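Local coordinates for SusD superfamily protein (Bacteroides vulgatus, PDB 3MYV) that probably binds polysaccharide at the outer membrane, helping to capture glycans for uptake, at residues R126-K134 with W425-I434. Numbering follows the deposited sequence.
Sequences RCFGYPYTK and WDFYKCVLPI. With EDO (1,2-ethanediol), chain I.
A lysine laid over a tryptophan face closes the 132-135 end of this contact, in which the end of helix 103-128 and the turn into helix 132-135 pack on the loop that follows strand 422-423. Lys-134 keeps CG anti to its own backbone N (chi1 -175°) and stays extended beyond, which stretches the chain across the Trp-425 indole; its CA makes a CH-pi contact 3.7 Å from the centroid of the six-membered ring. The ammonium NZ then reaches past the ring to Trp-425 O at 2.7 Å, tilted from the carbonyl plane, and forms a weaker salt bridge with Asp-426 OD1 at 3.3 Å, also bridged by a water. With an alanine here instead of Trp-425, the methylenes of Lys-134 would probably lose the flat surface they lie on and the ammonium would be freer to swing off the carbonyl. Tyr-130 turns its ring edge to Trp-425 O, while Cys-430 SG meets the Tyr-130 ring obliquely in a sulfur-aromatic contact, 3.4 Å from Tyr-130 CE2. The pairing joins the N-terminal helical part of the SusD fold to its C-terminal part. Val-431 CG1 lies over one face of the Tyr-130 ring, offset toward the rim. Beyond it, Leu-432 N donates a nearly straight bond (169°) to Cys-127 O at 2.9 Å, near the helix end. Phe-128 brings CE1 to 3.4 Å from Leu-432 CB, its ring edge facing Pro-433 O, and Asn-448 ND2 bonds both Phe-128 O and Leu-432 O.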
ATOM      1  N   ARG A 126      -2.239  -6.979  -7.587  1.00 14.67           N
ATOM      2  CA  ARG A 126      -3.285  -5.942  -7.590  1.00 15.11           C
ATOM      3  C   ARG A 126      -3.117  -4.848  -8.659  1.00 15.06           C
ATOM      4  O   ARG A 126      -4.084  -4.144  -8.964  1.00 12.77           O
ATOM      5  CB  ARG A 126      -3.517  -5.353  -6.210  1.00 15.12           C
ATOM      6  CG  ARG A 126      -2.330  -4.662  -5.597  1.00 15.36           C
ATOM      7  CD  ARG A 126      -2.740  -4.206  -4.206  1.00 17.66           C
ATOM      8  NE  ARG A 126      -1.579  -3.721  -3.489  1.00 15.04           N
ATOM      9  CZ  ARG A 126      -1.591  -2.956  -2.397  1.00 16.41           C
ATOM     10  NH1 ARG A 126      -2.711  -2.491  -1.899  1.00 12.88           N
ATOM     11  NH2 ARG A 126      -0.443  -2.610  -1.828  1.00 16.16           N
ATOM     12  N   CYS A 127      -1.903  -4.679  -9.187  1.00 14.93           N
ATOM     13  CA  CYS A 127      -1.668  -3.754 -10.276  1.00 14.33           C
ATOM     14  C   CYS A 127      -1.930  -4.356 -11.673  1.00 16.83           C
ATOM     15  O   CYS A 127      -2.372  -3.631 -12.568  1.00 13.34           O
ATOM     16  CB  CYS A 127      -0.257  -3.205 -10.205  1.00 15.60           C
ATOM     17  SG  CYS A 127       0.033  -2.150  -8.805  1.00 16.22           S
ATOM     18  N   PHE A 128      -1.657  -5.655 -11.872  1.00 16.33           N
ATOM     19  CA  PHE A 128      -1.753  -6.262 -13.211  1.00 13.34           C
ATOM     20  C   PHE A 128      -2.883  -7.276 -13.438  1.00 12.52           C
ATOM     21  O   PHE A 128      -3.137  -7.654 -14.574  1.00 16.04           O
ATOM     22  CB  PHE A 128      -0.399  -6.841 -13.636  1.00 13.46           C
ATOM     23  CG  PHE A 128       0.651  -5.798 -13.781  1.00 13.45           C
ATOM     24  CD1 PHE A 128       0.796  -5.103 -14.989  1.00 14.83           C
ATOM     25  CD2 PHE A 128       1.471  -5.457 -12.721  1.00 14.85           C
ATOM     26  CE1 PHE A 128       1.753  -4.117 -15.120  1.00 13.60           C
ATOM     27  CE2 PHE A 128       2.438  -4.447 -12.856  1.00 15.20           C
ATOM     28  CZ  PHE A 128       2.566  -3.778 -14.049  1.00 13.78           C
ATOM     29  N   GLY A 129      -3.567  -7.670 -12.363  1.00 10.44           N
ATOM     30  CA  GLY A 129      -4.747  -8.502 -12.429  1.00 13.45           C
ATOM     31  C   GLY A 129      -5.954  -7.813 -11.849  1.00 14.64           C
ATOM     32  O   GLY A 129      -5.830  -6.871 -11.045  1.00 14.78           O
ATOM     33  N   TYR A 130      -7.131  -8.246 -12.310  1.00 14.23           N
ATOM     34  CA  TYR A 130      -8.378  -7.712 -11.820  1.00 14.89           C
ATOM     35  C   TYR A 130      -8.531  -8.148 -10.352  1.00 14.24           C
ATOM     36  O   TYR A 130      -7.933  -9.165  -9.922  1.00 12.88           O
ATOM     37  CB  TYR A 130      -9.548  -8.202 -12.706  1.00 12.41           C
ATOM     38  CG  TYR A 130      -9.616  -7.501 -14.041  1.00 14.86           C
ATOM     39  CD1 TYR A 130      -8.786  -7.876 -15.095  1.00 14.10           C
ATOM     40  CD2 TYR A 130     -10.488  -6.438 -14.247  1.00 18.96           C
ATOM     41  CE1 TYR A 130      -8.840  -7.217 -16.313  1.00 14.73           C
ATOM     42  CE2 TYR A 130     -10.554  -5.784 -15.461  1.00 18.46           C
ATOM     43  CZ  TYR A 130      -9.731  -6.167 -16.493  1.00 15.58           C
ATOM     44  OH  TYR A 130      -9.806  -5.512 -17.716  1.00 17.79           O
ATOM     45  N   PRO A 131      -9.290  -7.375  -9.559  1.00 15.26           N
ATOM     46  CA  PRO A 131      -9.436  -7.739  -8.144  1.00 15.87           C
ATOM     47  C   PRO A 131      -9.877  -9.175  -7.959  1.00 15.16           C
ATOM     48  O   PRO A 131     -10.787  -9.657  -8.654  1.00 15.37           O
ATOM     49  CB  PRO A 131     -10.543  -6.779  -7.648  1.00 17.67           C
ATOM     50  CG  PRO A 131     -10.446  -5.626  -8.558  1.00 16.20           C
ATOM     51  CD  PRO A 131     -10.088  -6.179  -9.890  1.00 15.40           C
ATOM     52  N   TYR A 132      -9.238  -9.859  -7.015  1.00 14.96           N
ATOM     53  CA  TYR A 132      -9.640 -11.227  -6.706  1.00 17.21           C
ATOM     54  C   TYR A 132     -11.136 -11.361  -6.543  1.00 18.08           C
ATOM     55  O   TYR A 132     -11.741 -12.333  -7.035  1.00 17.42           O
ATOM     56  CB  TYR A 132      -8.946 -11.746  -5.441  1.00 17.09           C
ATOM     57  CG  TYR A 132      -9.421 -13.134  -5.077  1.00 15.99           C
ATOM     58  CD1 TYR A 132      -8.845 -14.244  -5.651  1.00 18.22           C
ATOM     59  CD2 TYR A 132     -10.496 -13.329  -4.198  1.00 14.42           C
ATOM     60  CE1 TYR A 132      -9.270 -15.504  -5.348  1.00 14.77           C
ATOM     61  CE2 TYR A 132     -10.940 -14.594  -3.899  1.00 16.34           C
ATOM     62  CZ  TYR A 132     -10.323 -15.683  -4.475  1.00 15.63           C
ATOM     63  OH  TYR A 132     -10.764 -16.957  -4.198  1.00 16.76           O
ATOM     64  N   THR A 133     -11.734 -10.396  -5.837  1.00 17.91           N
ATOM     65  CA  THR A 133     -13.148 -10.456  -5.497  1.00 17.25           C
ATOM     66  C   THR A 133     -14.057 -10.284  -6.709  1.00 17.99           C
ATOM     67  O   THR A 133     -15.219 -10.611  -6.626  1.00 16.17           O
ATOM     68  CB  THR A 133     -13.503  -9.412  -4.401  1.00 19.20           C
ATOM     69  OG1 THR A 133     -12.868  -8.167  -4.708  1.00 23.73           O
ATOM     70  CG2 THR A 133     -13.007  -9.898  -3.053  1.00 17.66           C
ATOM     71  N   LYS A 134     -13.546  -9.846  -7.859  1.00 16.20           N
ATOM     72  CA  LYS A 134     -14.399  -9.783  -9.076  1.00 16.32           C
ATOM     73  C   LYS A 134     -14.908 -11.153  -9.550  1.00 18.64           C
ATOM     74  O   LYS A 134     -16.067 -11.304  -9.974  1.00 15.48           O
ATOM     75  CB  LYS A 134     -13.670  -9.091 -10.240  1.00 16.83           C
ATOM     76  CG  LYS A 134     -14.551  -8.900 -11.476  1.00 16.38           C
ATOM     77  CD  LYS A 134     -13.799  -8.222 -12.592  1.00 18.64           C
ATOM     78  CE  LYS A 134     -14.735  -7.906 -13.735  1.00 21.15           C
ATOM     79  NZ  LYS A 134     -13.968  -7.363 -14.900  1.00 22.23           N
ATOM     80  N   TRP A 425     -14.556  -2.208 -11.690  1.00 15.64           N
ATOM     81  CA  TRP A 425     -13.703  -3.334 -12.045  1.00 15.58           C
ATOM     82  C   TRP A 425     -13.938  -3.899 -13.464  1.00 15.83           C
ATOM     83  O   TRP A 425     -13.339  -4.905 -13.841  1.00 17.73           O
ATOM     84  CB  TRP A 425     -13.731  -4.397 -10.950  1.00 14.53           C
ATOM     85  CG  TRP A 425     -15.017  -5.088 -10.678  1.00 19.91           C
ATOM     86  CD1 TRP A 425     -16.065  -5.246 -11.537  1.00 16.09           C
ATOM     87  CD2 TRP A 425     -15.381  -5.783  -9.468  1.00 16.90           C
ATOM     88  NE1 TRP A 425     -17.075  -5.966 -10.928  1.00 19.69           N
ATOM     89  CE2 TRP A 425     -16.671  -6.327  -9.668  1.00 15.40           C
ATOM     90  CE3 TRP A 425     -14.731  -6.028  -8.256  1.00 13.24           C
ATOM     91  CZ2 TRP A 425     -17.343  -7.059  -8.679  1.00 15.77           C
ATOM     92  CZ3 TRP A 425     -15.404  -6.762  -7.264  1.00 15.41           C
ATOM     93  CH2 TRP A 425     -16.689  -7.264  -7.484  1.00 21.61           C
ATOM     94  N   ASP A 426     -14.836  -3.280 -14.222  1.00 17.28           N
ATOM     95  CA  ASP A 426     -15.058  -3.640 -15.634  1.00 18.17           C
ATOM     96  C   ASP A 426     -14.307  -2.697 -16.560  1.00 20.80           C
ATOM     97  O   ASP A 426     -14.260  -2.929 -17.768  1.00 21.15           O
ATOM     98  CB  ASP A 426     -16.540  -3.591 -15.978  1.00 20.48           C
ATOM     99  CG  ASP A 426     -17.351  -4.660 -15.257  1.00 22.90           C
ATOM    100  OD1 ASP A 426     -16.833  -5.754 -15.005  1.00 22.06           O
ATOM    101  OD2 ASP A 426     -18.525  -4.394 -14.977  1.00 26.56           O
ATOM    102  N   PHE A 427     -13.726  -1.633 -16.006  1.00 19.45           N
ATOM    103  CA  PHE A 427     -12.926  -0.690 -16.791  1.00 19.67           C
ATOM    104  C   PHE A 427     -11.589  -1.309 -17.148  1.00 15.69           C
ATOM    105  O   PHE A 427     -10.854  -1.737 -16.265  1.00 18.67           O
ATOM    106  CB  PHE A 427     -12.673   0.567 -15.966  1.00 20.74           C
ATOM    107  CG  PHE A 427     -11.962   1.662 -16.705  1.00 19.66           C
ATOM    108  CD1 PHE A 427     -12.280   1.975 -18.020  1.00 21.50           C
ATOM    109  CD2 PHE A 427     -11.032   2.450 -16.044  1.00 15.89           C
ATOM    110  CE1 PHE A 427     -11.636   3.017 -18.676  1.00 25.17           C
ATOM    111  CE2 PHE A 427     -10.417   3.481 -16.679  1.00 22.06           C
ATOM    112  CZ  PHE A 427     -10.715   3.773 -17.997  1.00 16.93           C
ATOM    113  N   TYR A 428     -11.257  -1.346 -18.438  1.00 16.32           N
ATOM    114  CA  TYR A 428     -10.111  -2.148 -18.877  1.00 15.82           C
ATOM    115  C   TYR A 428      -8.802  -1.615 -18.323  1.00 16.55           C
ATOM    116  O   TYR A 428      -7.822  -2.369 -18.200  1.00 14.79           O
ATOM    117  CB  TYR A 428     -10.069  -2.314 -20.399  1.00 17.36           C
ATOM    118  CG  TYR A 428      -9.499  -1.157 -21.204  1.00 15.89           C
ATOM    119  CD1 TYR A 428     -10.275  -0.052 -21.528  1.00 21.61           C
ATOM    120  CD2 TYR A 428      -8.204  -1.195 -21.678  1.00 22.35           C
ATOM    121  CE1 TYR A 428      -9.768   0.991 -22.277  1.00 21.87           C
ATOM    122  CE2 TYR A 428      -7.686  -0.175 -22.434  1.00 17.47           C
ATOM    123  CZ  TYR A 428      -8.470   0.927 -22.730  1.00 20.02           C
ATOM    124  OH  TYR A 428      -7.947   1.958 -23.473  1.00 22.16           O
ATOM    125  N   LYS A 429      -8.789  -0.331 -17.955  1.00 14.18           N
ATOM    126  CA  LYS A 429      -7.571   0.268 -17.414  1.00 15.02           C
ATOM    127  C   LYS A 429      -7.530   0.246 -15.893  1.00 15.22           C
ATOM    128  O   LYS A 429      -6.673   0.905 -15.302  1.00 15.94           O
ATOM    129  CB  LYS A 429      -7.351   1.667 -17.993  1.00 13.17           C
ATOM    130  CG  LYS A 429      -7.142   1.604 -19.504  1.00 16.14           C
ATOM    131  CD  LYS A 429      -6.574   2.857 -20.078  1.00 22.38           C
ATOM    132  CE  LYS A 429      -7.610   3.968 -20.180  1.00 23.94           C
ATOM    133  NZ  LYS A 429      -7.071   5.094 -20.987  1.00 20.26           N
ATOM    134  N   CYS A 430      -8.423  -0.529 -15.257  1.00 14.94           N
ATOM    135  CA  CYS A 430      -8.289  -0.784 -13.811  1.00 14.74           C
ATOM    136  C   CYS A 430      -7.128  -1.713 -13.480  1.00 14.75           C
ATOM    137  O   CYS A 430      -6.808  -1.929 -12.301  1.00 13.91           O
ATOM    138  CB  CYS A 430      -9.597  -1.290 -13.167  1.00 13.98           C
ATOM    139  SG  CYS A 430      -9.959  -3.080 -13.434  1.00 15.33           S
ATOM    140  N   VAL A 431      -6.483  -2.237 -14.524  1.00 13.99           N
ATOM    141  CA  VAL A 431      -5.175  -2.862 -14.444  1.00 14.49           C
ATOM    142  C   VAL A 431      -4.232  -2.186 -15.421  1.00 15.16           C
ATOM    143  O   VAL A 431      -4.670  -1.607 -16.426  1.00 16.07           O
ATOM    144  CB  VAL A 431      -5.222  -4.378 -14.762  1.00 13.66           C
ATOM    145  CG1 VAL A 431      -6.000  -5.129 -13.660  1.00 11.85           C
ATOM    146  CG2 VAL A 431      -5.837  -4.644 -16.150  1.00 10.88           C
ATOM    147  N   LEU A 432      -2.942  -2.244 -15.104  1.00 14.70           N
ATOM    148  CA  LEU A 432      -1.902  -1.771 -16.027  1.00 13.86           C
ATOM    149  C   LEU A 432      -1.692  -2.761 -17.148  1.00 14.39           C
ATOM    150  O   LEU A 432      -1.992  -3.964 -16.995  1.00 14.86           O
ATOM    151  CB  LEU A 432      -0.576  -1.587 -15.301  1.00 14.60           C
ATOM    152  CG  LEU A 432      -0.488  -0.424 -14.323  1.00 13.67           C
ATOM    153  CD1 LEU A 432       0.764  -0.584 -13.497  1.00 11.06           C
ATOM    154  CD2 LEU A 432      -0.538   0.972 -14.994  1.00 11.33           C
ATOM    155  N   PRO A 433      -1.201  -2.272 -18.304  1.00 15.57           N
ATOM    156  CA  PRO A 433      -0.866  -3.236 -19.345  1.00 14.04           C
ATOM    157  C   PRO A 433       0.473  -3.952 -19.072  1.00 13.70           C
ATOM    158  O   PRO A 433       1.364  -3.418 -18.390  1.00 14.22           O
ATOM    159  CB  PRO A 433      -0.770  -2.368 -20.588  1.00 15.82           C
ATOM    160  CG  PRO A 433      -0.194  -1.065 -20.048  1.00 14.77           C
ATOM    161  CD  PRO A 433      -0.866  -0.893 -18.705  1.00 15.96           C
ATOM    162  N   ILE A 434       0.579  -5.168 -19.591  1.00 14.14           N
ATOM    163  CA  ILE A 434       1.830  -5.902 -19.635  1.00 13.80           C
ATOM    164  C   ILE A 434       2.793  -5.112 -20.553  1.00 13.74           C
ATOM    165  O   ILE A 434       2.398  -4.740 -21.672  1.00 15.45           O
ATOM    166  CB  ILE A 434       1.617  -7.358 -20.180  1.00 14.49           C
ATOM    167  CG1 ILE A 434       0.568  -8.148 -19.365  1.00 16.16           C
ATOM    168  CG2 ILE A 434       2.966  -8.108 -20.235  1.00 12.17           C
ATOM    169  CD1 ILE A 434       0.858  -8.313 -17.884  1.00 15.54           C
TER
HETATM  170  C1  EDO I 516       0.564   0.928   0.096  1.00 34.68           C
HETATM  171  O1  EDO I 516      -0.804   0.883  -0.286  1.00 30.09           O
HETATM  172  C2  EDO I 516       0.862  -0.122   1.170  1.00 27.42           C
HETATM  173  O2  EDO I 516       1.120  -1.447   0.592  1.00 23.79           O
HETATM  174  O   HOH W   1      -4.798  -1.949 -10.532  1.00 14.46           O
HETATM  175  O   HOH W   2      -7.476  -4.209 -10.482  1.00 36.21           O
HETATM  176  O   HOH W   3      -7.531  -4.955 -19.039  1.00 12.56           O
HETATM  177  O   HOH W   4     -15.626  -7.137 -17.210  1.00 45.79           O